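Local coordinates for protein Aureochrome1 (Vaucheria frigida, PDB 3UE6) that senses blue light through a flavin mononucleotide chromophore held noncovalently in the dark by its LOV domain, a member of the PAS fold, at residues Phe48-Ala53 / Pro59-Ser64; Cys112-Arg117 / Thr122-Phe127; Asn101-Gly106 / Val140-Val145. All coordinates share one frame; numbering follows the deposited sequence.

Contact 1 (Phe48-Ala53 / Pro59-Ser64). With FMN (flavin mononucleotide), chain G.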
# COMPACT_ATOMS: atom_id res chain seq x y z
N PHE A 48 6.03 -6.50 2.86
CA PHE A 48 5.82 -5.73 1.64
C PHE A 48 6.74 -4.53 1.53
O PHE A 48 7.38 -4.12 2.50
CB PHE A 48 4.36 -5.29 1.52
CG PHE A 48 3.92 -4.33 2.59
CD1 PHE A 48 4.07 -2.96 2.42
CD2 PHE A 48 3.36 -4.79 3.77
CE1 PHE A 48 3.67 -2.07 3.40
CE2 PHE A 48 2.95 -3.91 4.76
CZ PHE A 48 3.11 -2.55 4.58
N VAL A 49 6.80 -3.97 0.33
CA VAL A 49 7.50 -2.72 0.10
C VAL A 49 6.67 -1.79 -0.80
O VAL A 49 5.73 -2.23 -1.46
CB VAL A 49 8.89 -2.95 -0.54
CG1 VAL A 49 9.76 -3.82 0.36
CG2 VAL A 49 8.74 -3.59 -1.91
N ILE A 50 7.02 -0.51 -0.80
CA ILE A 50 6.45 0.45 -1.73
C ILE A 50 7.58 1.13 -2.48
O ILE A 50 8.52 1.62 -1.87
CB ILE A 50 5.65 1.55 -1.01
CG1 ILE A 50 4.67 0.95 -0.00
CG2 ILE A 50 4.92 2.42 -2.02
CD1 ILE A 50 3.40 0.43 -0.63
N THR A 51 7.49 1.14 -3.81
CA THR A 51 8.48 1.84 -4.62
C THR A 51 7.87 3.08 -5.26
O THR A 51 6.66 3.17 -5.42
CB THR A 51 9.05 0.94 -5.72
OG1 THR A 51 8.02 0.65 -6.67
CG2 THR A 51 9.57 -0.36 -5.12
N ASP A 52 8.73 4.04 -5.60
CA ASP A 52 8.30 5.24 -6.30
C ASP A 52 8.73 5.16 -7.76
O ASP A 52 9.91 5.26 -8.07
CB ASP A 52 8.90 6.48 -5.64
CG ASP A 52 8.23 7.76 -6.09
OD1 ASP A 52 7.74 7.82 -7.24
OD2 ASP A 52 8.19 8.72 -5.29
N ALA A 53 7.76 4.98 -8.65
CA ALA A 53 8.07 4.82 -10.07
C ALA A 53 8.55 6.11 -10.73
O ALA A 53 9.23 6.07 -11.76
CB ALA A 53 6.86 4.26 -10.81
N PRO A 59 12.92 3.15 -6.89
CA PRO A 59 13.53 2.85 -5.59
C PRO A 59 12.50 2.63 -4.47
O PRO A 59 11.38 3.13 -4.56
CB PRO A 59 14.34 4.11 -5.29
CG PRO A 59 13.57 5.20 -5.95
CD PRO A 59 12.94 4.60 -7.19
N ILE A 60 12.91 1.90 -3.44
CA ILE A 60 12.07 1.65 -2.28
C ILE A 60 11.90 2.92 -1.45
O ILE A 60 12.87 3.63 -1.18
CB ILE A 60 12.69 0.58 -1.36
CG1 ILE A 60 12.79 -0.77 -2.07
CG2 ILE A 60 11.88 0.45 -0.07
CD1 ILE A 60 13.44 -1.84 -1.22
N VAL A 61 10.66 3.19 -1.03
CA VAL A 61 10.39 4.37 -0.23
C VAL A 61 9.68 4.02 1.08
O VAL A 61 9.55 4.87 1.97
CB VAL A 61 9.61 5.43 -1.02
CG1 VAL A 61 10.51 6.07 -2.07
CG2 VAL A 61 8.38 4.82 -1.67
N TYR A 62 9.23 2.78 1.19
CA TYR A 62 8.81 2.23 2.47
C TYR A 62 8.97 0.71 2.48
O TYR A 62 8.80 0.06 1.46
CB TYR A 62 7.37 2.63 2.82
CG TYR A 62 6.92 2.05 4.15
CD1 TYR A 62 7.09 2.76 5.33
CD2 TYR A 62 6.35 0.79 4.22
CE1 TYR A 62 6.70 2.23 6.55
CE2 TYR A 62 5.96 0.25 5.43
CZ TYR A 62 6.13 0.97 6.59
OH TYR A 62 5.74 0.43 7.79
N ALA A 63 9.29 0.16 3.65
CA ALA A 63 9.41 -1.29 3.81
C ALA A 63 8.87 -1.72 5.18
O ALA A 63 9.22 -1.13 6.20
CB ALA A 63 10.86 -1.73 3.63
N SER A 64 8.03 -2.75 5.18
CA SER A 64 7.40 -3.21 6.42
C SER A 64 8.42 -3.92 7.30
O SER A 64 9.42 -4.44 6.81
CB SER A 64 6.22 -4.14 6.11
OG SER A 64 6.61 -5.23 5.30
N1 FMN G . 12.88 -8.80 -7.32
C2 FMN G . 13.28 -9.85 -6.51
O2 FMN G . 14.12 -10.65 -6.92
N3 FMN G . 12.74 -9.99 -5.26
C4 FMN G . 11.80 -9.10 -4.80
O4 FMN G . 11.31 -9.23 -3.68
C4A FMN G . 11.39 -8.04 -5.60
N5 FMN G . 10.45 -7.13 -5.16
C5A FMN G . 10.05 -6.09 -5.97
C6 FMN G . 9.11 -5.18 -5.52
C7 FMN G . 8.70 -4.13 -6.32
C7M FMN G . 7.67 -3.15 -5.82
C8 FMN G . 9.24 -3.98 -7.59
C8M FMN G . 8.80 -2.84 -8.46
C9 FMN G . 10.19 -4.89 -8.05
C9A FMN G . 10.60 -5.95 -7.24
N10 FMN G . 11.56 -6.86 -7.67
C10 FMN G . 11.94 -7.90 -6.87
C1' FMN G . 12.16 -6.76 -9.04
C2' FMN G . 13.39 -5.87 -9.14
O2' FMN G . 13.18 -4.69 -8.41
C3' FMN G . 13.64 -5.55 -10.61
O3' FMN G . 12.53 -4.88 -11.16
C4' FMN G . 13.90 -6.84 -11.38
O4' FMN G . 15.07 -7.44 -10.87
C5' FMN G . 14.07 -6.62 -12.88
O5' FMN G . 14.79 -5.43 -13.12
P FMN G . 16.34 -5.45 -13.55
O1P FMN G . 17.13 -6.04 -12.40
O2P FMN G . 16.83 -4.04 -13.80
O3P FMN G . 16.56 -6.28 -14.79
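Pro59 O, just before strand 60-63, opens the pairing by accepting Asp52 N at 3.0 Å; a proline suits the place, because only its carbonyl is used here. Ile60 follows, its side chain pointing away from the partner strand and touching Ile78 of helix 75-78, while CD1 comes only loosely near Val49 CG1. At Val61 the pairing slips. Val61 N bonds to Ile50 O at 2.8 Å, and Tyr62 N adds a weak second bond to the same oxygen, 3.3 Å from it; one residue of strand 48-52 therefore faces two of its neighbour. Val61 lays CG1 against Asp52 CB (3.9 Å) beside the bulge. Tyr62 restores the exchange through its O, 2.9 Å from Ile50 N. With CG anti to the backbone N (chi1 180°), its ring reaches along the sheet, and its edge, at CE2, meets Phe48 CE1 at 3.8 Å. The phenol oxygen makes a weak bond with Asn141 of the second subunit. Ala63 is small enough to let Val49 CG1 settle on its CB. On the same face Val49 CG2 and Thr51 CG2 turn to the flavin, the latter 3.4 Å from FMN C7M. Ser64, just past the strand and N-cap of helix 65-71, exchanges two bonds with Phe48: Ser64 N gives to Phe48 O (3.1 Å), and Ser64 OG takes Phe48 N while also bonding Gln46 O. Its CB sits over one face of the Phe48 ring, a CH-pi contact. The whole is an antiparallel beta hairpin interrupted by a classic beta bulge, the first hairpin of the PAS fold.

Contact 2 (Cys112-Arg117 / Thr122-Phe127). With FMN (flavin mononucleotide), chain G.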
# COMPACT_ATOMS: atom_id res chain seq x y z
N CYS A 112 8.00 -16.99 -8.54
CA CYS A 112 8.74 -17.67 -7.49
C CYS A 112 10.21 -17.81 -7.90
O CYS A 112 10.53 -18.51 -8.86
CB CYS A 112 8.12 -19.03 -7.19
SG CYS A 112 8.88 -19.89 -5.79
N LEU A 113 11.10 -17.14 -7.17
CA LEU A 113 12.53 -17.18 -7.45
C LEU A 113 13.37 -17.25 -6.17
O LEU A 113 12.91 -16.90 -5.08
CB LEU A 113 12.97 -15.99 -8.31
CG LEU A 113 12.43 -14.58 -8.06
CD1 LEU A 113 12.19 -14.27 -6.59
CD2 LEU A 113 13.37 -13.55 -8.68
N LEU A 114 14.62 -17.71 -6.32
CA LEU A 114 15.56 -17.74 -5.22
C LEU A 114 16.05 -16.34 -4.88
O LEU A 114 16.61 -15.64 -5.73
CB LEU A 114 16.76 -18.61 -5.58
CG LEU A 114 17.63 -19.07 -4.40
CD1 LEU A 114 16.80 -19.95 -3.49
CD2 LEU A 114 18.87 -19.80 -4.89
N ASN A 115 15.84 -15.93 -3.63
CA ASN A 115 16.36 -14.66 -3.14
C ASN A 115 17.39 -14.84 -2.03
O ASN A 115 17.49 -15.91 -1.43
CB ASN A 115 15.23 -13.74 -2.66
CG ASN A 115 14.54 -13.01 -3.80
OD1 ASN A 115 13.55 -12.31 -3.58
ND2 ASN A 115 15.07 -13.17 -5.01
N TYR A 116 18.12 -13.76 -1.74
CA TYR A 116 19.23 -13.80 -0.81
C TYR A 116 19.04 -12.83 0.34
O TYR A 116 18.62 -11.69 0.13
CB TYR A 116 20.54 -13.47 -1.53
CG TYR A 116 21.02 -14.55 -2.48
CD1 TYR A 116 20.29 -14.88 -3.62
CD2 TYR A 116 22.21 -15.23 -2.24
CE1 TYR A 116 20.73 -15.86 -4.48
CE2 TYR A 116 22.65 -16.21 -3.10
CZ TYR A 116 21.91 -16.52 -4.22
OH TYR A 116 22.36 -17.50 -5.07
N ARG A 117 19.35 -13.28 1.55
CA ARG A 117 19.30 -12.43 2.72
C ARG A 117 20.62 -11.68 2.88
O ARG A 117 21.63 -12.06 2.28
CB ARG A 117 19.00 -13.26 3.97
CG ARG A 117 17.63 -13.89 4.01
CD ARG A 117 17.39 -14.50 5.38
NE ARG A 117 16.15 -15.26 5.45
CZ ARG A 117 16.04 -16.55 5.14
NH1 ARG A 117 17.11 -17.22 4.73
NH2 ARG A 117 14.88 -17.16 5.23
N THR A 122 19.81 -18.22 1.54
CA THR A 122 18.80 -18.14 0.49
C THR A 122 17.44 -18.66 0.94
O THR A 122 17.33 -19.40 1.91
CB THR A 122 19.22 -18.91 -0.77
OG1 THR A 122 19.22 -20.31 -0.50
CG2 THR A 122 20.60 -18.47 -1.23
N PHE A 123 16.41 -18.27 0.20
CA PHE A 123 15.07 -18.76 0.41
C PHE A 123 14.28 -18.57 -0.89
O PHE A 123 14.57 -17.65 -1.65
CB PHE A 123 14.39 -18.02 1.56
CG PHE A 123 14.03 -16.59 1.25
CD1 PHE A 123 14.99 -15.59 1.28
CD2 PHE A 123 12.73 -16.25 0.93
CE1 PHE A 123 14.65 -14.28 0.99
CE2 PHE A 123 12.38 -14.94 0.65
CZ PHE A 123 13.35 -13.96 0.68
N TRP A 124 13.31 -19.44 -1.14
CA TRP A 124 12.47 -19.27 -2.32
C TRP A 124 11.36 -18.27 -2.05
O TRP A 124 10.66 -18.35 -1.03
CB TRP A 124 11.90 -20.60 -2.80
CG TRP A 124 12.92 -21.40 -3.52
CD1 TRP A 124 13.79 -22.30 -2.97
CD2 TRP A 124 13.22 -21.36 -4.91
NE1 TRP A 124 14.61 -22.83 -3.94
CE2 TRP A 124 14.27 -22.26 -5.16
CE3 TRP A 124 12.69 -20.65 -6.00
CZ2 TRP A 124 14.81 -22.49 -6.42
CZ3 TRP A 124 13.22 -20.87 -7.26
CH2 TRP A 124 14.26 -21.77 -7.46
N ASN A 125 11.20 -17.31 -2.96
CA ASN A 125 10.28 -16.20 -2.77
C ASN A 125 9.14 -16.18 -3.78
O ASN A 125 9.36 -15.92 -4.96
CB ASN A 125 11.06 -14.88 -2.85
CG ASN A 125 10.20 -13.67 -2.58
OD1 ASN A 125 9.04 -13.80 -2.18
ND2 ASN A 125 10.76 -12.48 -2.79
N LEU A 126 7.92 -16.48 -3.32
CA LEU A 126 6.72 -16.24 -4.13
C LEU A 126 6.37 -14.77 -4.00
O LEU A 126 5.84 -14.32 -2.99
CB LEU A 126 5.53 -17.10 -3.69
CG LEU A 126 4.23 -16.85 -4.48
CD1 LEU A 126 4.49 -16.81 -5.99
CD2 LEU A 126 3.14 -17.87 -4.15
N PHE A 127 6.68 -14.02 -5.05
CA PHE A 127 6.68 -12.58 -4.96
C PHE A 127 5.64 -11.98 -5.92
O PHE A 127 5.62 -12.30 -7.11
CB PHE A 127 8.11 -12.10 -5.22
CG PHE A 127 8.19 -10.82 -5.97
CD1 PHE A 127 7.86 -9.62 -5.36
CD2 PHE A 127 8.63 -10.80 -7.28
CE1 PHE A 127 7.94 -8.43 -6.04
CE2 PHE A 127 8.73 -9.61 -7.97
CZ PHE A 127 8.38 -8.43 -7.35
N1 FMN G . 12.88 -8.80 -7.32
C2 FMN G . 13.28 -9.85 -6.51
O2 FMN G . 14.12 -10.65 -6.92
N3 FMN G . 12.74 -9.99 -5.26
C4 FMN G . 11.80 -9.10 -4.80
O4 FMN G . 11.31 -9.23 -3.68
C4A FMN G . 11.39 -8.04 -5.60
N5 FMN G . 10.45 -7.13 -5.16
C5A FMN G . 10.05 -6.09 -5.97
C6 FMN G . 9.11 -5.18 -5.52
C7 FMN G . 8.70 -4.13 -6.32
C7M FMN G . 7.67 -3.15 -5.82
C8 FMN G . 9.24 -3.98 -7.59
C8M FMN G . 8.80 -2.84 -8.46
C9 FMN G . 10.19 -4.89 -8.05
C9A FMN G . 10.60 -5.95 -7.24
N10 FMN G . 11.56 -6.86 -7.67
C10 FMN G . 11.94 -7.90 -6.87
C1' FMN G . 12.16 -6.76 -9.04
C2' FMN G . 13.39 -5.87 -9.14
O2' FMN G . 13.18 -4.69 -8.41
C3' FMN G . 13.64 -5.55 -10.61
O3' FMN G . 12.53 -4.88 -11.16
C4' FMN G . 13.90 -6.84 -11.38
O4' FMN G . 15.07 -7.44 -10.87
C5' FMN G . 14.07 -6.62 -12.88
O5' FMN G . 14.79 -5.43 -13.12
P FMN G . 16.34 -5.45 -13.55
O1P FMN G . 17.13 -6.04 -12.40
O2P FMN G . 16.83 -4.04 -13.80
O3P FMN G . 16.56 -6.28 -14.79
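Thr122 lays its CG2 methyl over one face of the Tyr116 ring, 3.7 Å from the ring centroid, in a CH-pi contact. With chi1 at 69°, OG1 lies between the backbone N and the carbonyl carbon, leaving the methyl beside the N and facing the tyrosine. A beta-branched residue suits this exposed strand end. The phenol oxygen of Tyr116 is bonded to Glu90 N. Phe123, on the other face of the sheet, pairs with Asn115 through two backbone bonds, Asn115 N to Phe123 O being 2.9 Å long. The Phe123 ring touches Asn115 CB with CE1, and its CD1 lies over the centre of the Arg117 guanidinium, the planes 33° apart; the guanidinium comes at the ring obliquely, while NH1 bonds Thr121 OG1. Trp124 returns to the face of Thr122, where Leu114 CD1 sits over its five-membered ring, 3.7 Å from the centroid. Cys112 SG approaches the indole obliquely near CE3, and helix 151-161 packs on the tryptophan. Phe123's face holds the polar pair: Asn125 ND2 gives a nearly straight bond to Asn115 OD1 (2.9 Å), coming from above the plane of the Asn115 amide, with the amide planes 70° apart. That same oxygen takes FMN N3 at 3.0 Å, and Asn115 ND2 makes a weak bond to FMN O2. Asn125 thereby helps fix the amide that reads the flavin's pyrimidine edge. Phe127 sets one ring face against FMN C4A. This is an antiparallel beta hairpin whose two asparagines meet the pyrimidine end of the flavin, as is typical of LOV domains.

Contact 3 (Asn101-Gly106 / Val140-Val145). With FMN (flavin mononucleotide), chain G.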
# COMPACT_ATOMS: atom_id res chain seq x y z
N ASN A 101 9.76 -7.77 -17.48
CA ASN A 101 8.79 -7.65 -18.56
C ASN A 101 7.39 -7.25 -18.08
O ASN A 101 6.75 -6.37 -18.66
CB ASN A 101 8.74 -8.95 -19.37
CG ASN A 101 7.42 -9.16 -20.06
OD1 ASN A 101 7.20 -8.66 -21.16
ND2 ASN A 101 6.52 -9.90 -19.42
N ALA A 102 6.92 -7.89 -17.01
CA ALA A 102 5.64 -7.57 -16.41
C ALA A 102 5.59 -6.10 -16.01
O ALA A 102 4.58 -5.42 -16.21
CB ALA A 102 5.39 -8.45 -15.19
N ILE A 103 6.68 -5.63 -15.42
CA ILE A 103 6.77 -4.25 -14.97
C ILE A 103 6.72 -3.25 -16.13
O ILE A 103 6.00 -2.25 -16.07
CB ILE A 103 8.02 -4.02 -14.11
CG1 ILE A 103 7.81 -4.61 -12.72
CG2 ILE A 103 8.35 -2.54 -14.02
CD1 ILE A 103 8.99 -4.45 -11.79
N THR A 104 7.48 -3.52 -17.19
CA THR A 104 7.50 -2.60 -18.33
C THR A 104 6.12 -2.49 -18.98
O THR A 104 5.74 -1.43 -19.47
CB THR A 104 8.55 -2.98 -19.41
OG1 THR A 104 7.89 -3.49 -20.57
CG2 THR A 104 9.52 -4.02 -18.89
N LYS A 105 5.37 -3.59 -18.96
CA LYS A 105 4.07 -3.65 -19.63
C LYS A 105 2.90 -3.24 -18.73
O LYS A 105 1.77 -3.12 -19.19
CB LYS A 105 3.81 -5.05 -20.21
CG LYS A 105 4.65 -5.39 -21.44
CD LYS A 105 4.14 -6.66 -22.10
CE LYS A 105 5.21 -7.37 -22.92
NZ LYS A 105 5.73 -6.54 -24.05
N GLY A 106 3.18 -3.03 -17.45
CA GLY A 106 2.17 -2.51 -16.53
C GLY A 106 1.16 -3.52 -16.03
O GLY A 106 0.17 -3.15 -15.41
N VAL A 140 2.41 5.14 -10.86
CA VAL A 140 3.07 6.13 -10.02
C VAL A 140 3.79 5.48 -8.84
O VAL A 140 4.78 6.01 -8.33
CB VAL A 140 2.07 7.20 -9.54
CG1 VAL A 140 1.55 6.86 -8.15
CG2 VAL A 140 2.70 8.58 -9.57
N ASN A 141 3.28 4.33 -8.41
CA ASN A 141 3.87 3.55 -7.33
C ASN A 141 3.75 2.07 -7.61
O ASN A 141 2.91 1.64 -8.41
CB ASN A 141 3.16 3.84 -6.01
CG ASN A 141 3.53 5.18 -5.42
OD1 ASN A 141 2.70 6.08 -5.33
ND2 ASN A 141 4.78 5.31 -4.98
N TYR A 142 4.57 1.28 -6.94
CA TYR A 142 4.44 -0.17 -6.98
C TYR A 142 4.38 -0.71 -5.57
O TYR A 142 5.03 -0.17 -4.67
CB TYR A 142 5.63 -0.80 -7.72
CG TYR A 142 5.54 -0.75 -9.24
CD1 TYR A 142 4.89 -1.76 -9.94
CD2 TYR A 142 6.13 0.28 -9.96
CE1 TYR A 142 4.82 -1.73 -11.33
CE2 TYR A 142 6.06 0.32 -11.34
CZ TYR A 142 5.41 -0.69 -12.02
OH TYR A 142 5.33 -0.67 -13.40
N VAL A 143 3.59 -1.75 -5.37
CA VAL A 143 3.61 -2.47 -4.10
C VAL A 143 4.12 -3.89 -4.34
O VAL A 143 3.60 -4.62 -5.18
CB VAL A 143 2.22 -2.48 -3.42
CG1 VAL A 143 1.14 -2.96 -4.38
CG2 VAL A 143 2.24 -3.33 -2.15
N GLY A 144 5.18 -4.27 -3.62
CA GLY A 144 5.74 -5.60 -3.73
C GLY A 144 5.41 -6.42 -2.50
O GLY A 144 5.49 -5.93 -1.38
N VAL A 145 5.03 -7.68 -2.71
CA VAL A 145 4.72 -8.57 -1.60
C VAL A 145 5.58 -9.83 -1.65
O VAL A 145 5.54 -10.58 -2.62
CB VAL A 145 3.23 -8.98 -1.60
CG1 VAL A 145 2.96 -9.95 -0.46
CG2 VAL A 145 2.35 -7.75 -1.48
N1 FMN G . 12.88 -8.80 -7.32
C2 FMN G . 13.28 -9.85 -6.51
O2 FMN G . 14.12 -10.65 -6.92
N3 FMN G . 12.74 -9.99 -5.26
C4 FMN G . 11.80 -9.10 -4.80
O4 FMN G . 11.31 -9.23 -3.68
C4A FMN G . 11.39 -8.04 -5.60
N5 FMN G . 10.45 -7.13 -5.16
C5A FMN G . 10.05 -6.09 -5.97
C6 FMN G . 9.11 -5.18 -5.52
C7 FMN G . 8.70 -4.13 -6.32
C7M FMN G . 7.67 -3.15 -5.82
C8 FMN G . 9.24 -3.98 -7.59
C8M FMN G . 8.80 -2.84 -8.46
C9 FMN G . 10.19 -4.89 -8.05
C9A FMN G . 10.60 -5.95 -7.24
N10 FMN G . 11.56 -6.86 -7.67
C10 FMN G . 11.94 -7.90 -6.87
C1' FMN G . 12.16 -6.76 -9.04
C2' FMN G . 13.39 -5.87 -9.14
O2' FMN G . 13.18 -4.69 -8.41
C3' FMN G . 13.64 -5.55 -10.61
O3' FMN G . 12.53 -4.88 -11.16
C4' FMN G . 13.90 -6.84 -11.38
O4' FMN G . 15.07 -7.44 -10.87
C5' FMN G . 14.07 -6.62 -12.88
O5' FMN G . 14.79 -5.43 -13.12
P FMN G . 16.34 -5.45 -13.55
O1P FMN G . 17.13 -6.04 -12.40
O2P FMN G . 16.83 -4.04 -13.80
O3P FMN G . 16.56 -6.28 -14.79
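The flavin pocket is lined at its dimethylbenzene end by Ile103, on helix 93-105, and Tyr142, on strand 139-145, which touch each other. The tyrosine takes part through its side chain, the isoleucine through side chain and backbone O, while the CA atoms of Ile103 and Tyr142 stay 9.3 Å apart. Tyrosine suits the gap because its ring spans that distance with an apolar body and still brings a hydroxyl to the far side. Tyr142 OH donates a weak hydrogen bond to Ile103 O, 3.2 Å away. Ile103 CG2 lies next to the same hydroxyl and is 4.0 Å from Tyr142 CZ, approaching the ring obliquely. The branching of isoleucine explains the arrangement: with chi1 at -76°, CG2 lies beside the carbonyl carbon and so comes near the tyrosine, whereas CG1 turns beside the backbone N and sends CD1 to the cofactor, 3.6 Å from FMN O3' and close to the methyl C8M. In the PAS fold, a helix of this kind crosses the face of the antiparallel sheet with the ligand held between them, and this contact is one of the places where the two layers meet. Ile103 O serves the helix end as well, since it accepts Gly106 N at 3.2 Å. Gly106 has positive phi, which glycine tolerates readily, and it closes the helix in a Schellman motif. On the strand side, Tyr142 CB rests 3.6 Å from FMN C7M, and CG lies near C8M, so the root of the side chain faces the flavin methyls while its ring leads to the helix. Gly144, with no side chain, lets the flavin lie close to its backbone: Gly144 CA is 3.8 Å from FMN C6. Val143 lies on the opposite side of the strand, against Leu37 and Leu41 of helix 36-43.

Contacts 1 and 2 are hairpins at the two margins of one antiparallel sheet, with centres about 18 Å apart, and both depend on backbone bonds. Contact 3 joins the helix to the central strand 139-145 with little but one tyrosine and one isoleucine. Contact 1 is the most buried and faces the second subunit; contact 2 is partly buried, and helix 151-161 packs on part of the face carrying Cys112, Trp124 and Leu126. Strand 139-145 adjoins both hairpins, for Val49 N bonds Gly144 O and Phe127 packs on Val145 O. All three touch the flavin: contacts 1 and 3 meet its methyl end with apolar groups, whereas contact 2 supplies hydrogen bonds to the pyrimidine end.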